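Local atomic coordinates of ectonucleoside triphosphate diphosphohydrolase 4 (Homo sapiens, PDB entry 6WG5), a protein that belongs to the GDA1/CD39 family, whose members share an actin-like fold. Residues F457-P460 / V461-S465. Sequence-based numbering, arbitrary orientation.
Sequences FSFP and VNYKS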
loop_
_atom_site.group_PDB
_atom_site.type_symbol
_atom_site.label_atom_id
_atom_site.label_comp_id
_atom_site.label_asym_id
_atom_site.label_seq_id
_atom_site.Cartn_x
_atom_site.Cartn_y
_atom_site.Cartn_z
ATOM N N PHE A 457 8.081 14.627 1.085
ATOM C CA PHE A 457 9.019 13.659 0.538
ATOM C C PHE A 457 10.027 14.282 -0.421
ATOM O O PHE A 457 10.944 13.584 -0.866
ATOM C CB PHE A 457 8.257 12.538 -0.180
ATOM C CG PHE A 457 7.350 11.744 0.722
ATOM C CD1 PHE A 457 7.806 11.261 1.936
ATOM C CD2 PHE A 457 6.040 11.486 0.355
ATOM C CE1 PHE A 457 6.974 10.529 2.763
ATOM C CE2 PHE A 457 5.202 10.758 1.181
ATOM C CZ PHE A 457 5.671 10.279 2.386
ATOM N N SER A 458 9.872 15.564 -0.755
ATOM C CA SER A 458 10.871 16.330 -1.499
ATOM C C SER A 458 10.965 15.910 -2.962
ATOM O O SER A 458 12.045 15.962 -3.557
ATOM C CB SER A 458 12.252 16.230 -0.838
ATOM O OG SER A 458 12.220 16.733 0.487
ATOM N N PHE A 459 9.853 15.504 -3.564
ATOM C CA PHE A 459 9.857 15.225 -4.993
ATOM C C PHE A 459 9.955 16.537 -5.771
ATOM O O PHE A 459 9.262 17.504 -5.442
ATOM C CB PHE A 459 8.593 14.470 -5.407
ATOM C CG PHE A 459 8.650 12.990 -5.137
ATOM C CD1 PHE A 459 8.984 12.103 -6.146
ATOM C CD2 PHE A 459 8.366 12.487 -3.879
ATOM C CE1 PHE A 459 9.037 10.742 -5.907
ATOM C CE2 PHE A 459 8.417 11.127 -3.632
ATOM C CZ PHE A 459 8.752 10.253 -4.648
ATOM N N PRO A 460 10.802 16.608 -6.800
ATOM C CA PRO A 460 10.905 17.852 -7.572
ATOM C C PRO A 460 9.557 18.260 -8.147
ATOM O O PRO A 460 8.728 17.421 -8.500
ATOM C CB PRO A 460 11.905 17.505 -8.681
ATOM C CG PRO A 460 12.668 16.340 -8.167
ATOM C CD PRO A 460 11.719 15.572 -7.307
ATOM N N VAL A 461 9.342 19.574 -8.233
ATOM C CA VAL A 461 8.106 20.085 -8.821
ATOM C C VAL A 461 7.962 19.589 -10.254
ATOM O O VAL A 461 6.853 19.295 -10.718
ATOM C CB VAL A 461 8.076 21.622 -8.748
ATOM C CG1 VAL A 461 6.891 22.179 -9.531
ATOM C CG2 VAL A 461 8.016 22.073 -7.297
ATOM N N ASN A 462 9.074 19.485 -10.970
ATOM C CA ASN A 462 9.070 19.018 -12.348
ATOM C C ASN A 462 9.064 17.497 -12.463
ATOM O O ASN A 462 9.256 16.983 -13.568
ATOM C CB ASN A 462 10.285 19.577 -13.091
ATOM C CG ASN A 462 11.596 19.141 -12.467
ATOM O OD1 ASN A 462 11.796 19.274 -11.260
ATOM N ND2 ASN A 462 12.494 18.606 -13.286
ATOM N N TYR A 463 8.847 16.769 -11.369
ATOM C CA TYR A 463 8.877 15.312 -11.424
ATOM C C TYR A 463 7.859 14.801 -12.436
ATOM O O TYR A 463 6.683 15.173 -12.396
ATOM C CB TYR A 463 8.596 14.726 -10.041
ATOM C CG TYR A 463 8.941 13.257 -9.918
ATOM C CD1 TYR A 463 7.949 12.299 -9.762
ATOM C CD2 TYR A 463 10.262 12.829 -9.965
ATOM C CE1 TYR A 463 8.261 10.957 -9.652
ATOM C CE2 TYR A 463 10.585 11.491 -9.856
ATOM C CZ TYR A 463 9.580 10.560 -9.697
ATOM O OH TYR A 463 9.897 9.225 -9.589
ATOM N N LYS A 464 8.314 13.939 -13.344
ATOM C CA LYS A 464 7.491 13.467 -14.449
ATOM C C LYS A 464 7.149 11.988 -14.366
ATOM O O LYS A 464 6.481 11.476 -15.270
ATOM C CB LYS A 464 8.195 13.743 -15.788
ATOM C CG LYS A 464 8.412 15.219 -16.103
ATOM C CD LYS A 464 7.094 15.950 -16.359
ATOM C CE LYS A 464 7.192 17.436 -16.032
ATOM N NZ LYS A 464 6.201 17.832 -14.986
ATOM N N SER A 465 7.568 11.289 -13.309
ATOM C CA SER A 465 7.469 9.835 -13.255
ATOM C C SER A 465 6.502 9.341 -12.182
ATOM O O SER A 465 6.613 8.193 -11.741
ATOM C CB SER A 465 8.855 9.234 -13.033
ATOM O OG SER A 465 9.768 9.724 -13.996
#
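The carbonyl oxygen of P460 accepts a hydrogen bond from the backbone N of Y463, with N and O 2.9 Å apart and an N-H...O angle of 154°. The donor lies well above the carbonyl plane of P460, as the chain bends back on itself through V461 and N462. Next to the turn two aromatic rings meet. F459 presents its CD1-CE1 edge to one face of Y463 in a T-shaped pair, the ring centroids 5.0 Å apart and the planes inclined at 71°. CD1 of F459 sits over the middle of the tyrosine ring, 3.8 Å from Y463 CE1, while F459 CE1 comes equally near to Y463 CZ. The tyrosine reaches this position because its CG is anti to the backbone N (chi1 -166°). On its opposite face lies the backbone N of S465, nearer the rim than the centre. P460 adds a looser apolar contact, its CD 4.1 Å from CD2 of Y463. The V461 side chain starts out pointing away, although its CB still touches the carbonyl carbon of P460. The phenolic OH of Y463 is hydrogen-bonded to S379, which anchors the far end of the ring. F459 belongs to a larger aromatic cluster, stacked on F453 and edge-to-face with both F376 and F381, and its carbonyl oxygen accepts a hydrogen bond from H454 of helix 436-456. The aromatic pair joins the residue before the type I beta turn P460-Y463, F459, to its last residue, Y463, within the loop that leads from helix 436-456 into 466-468, an outermost strand of a six-stranded mixed sheet in this actin-like fold of the GDA1/CD39 family.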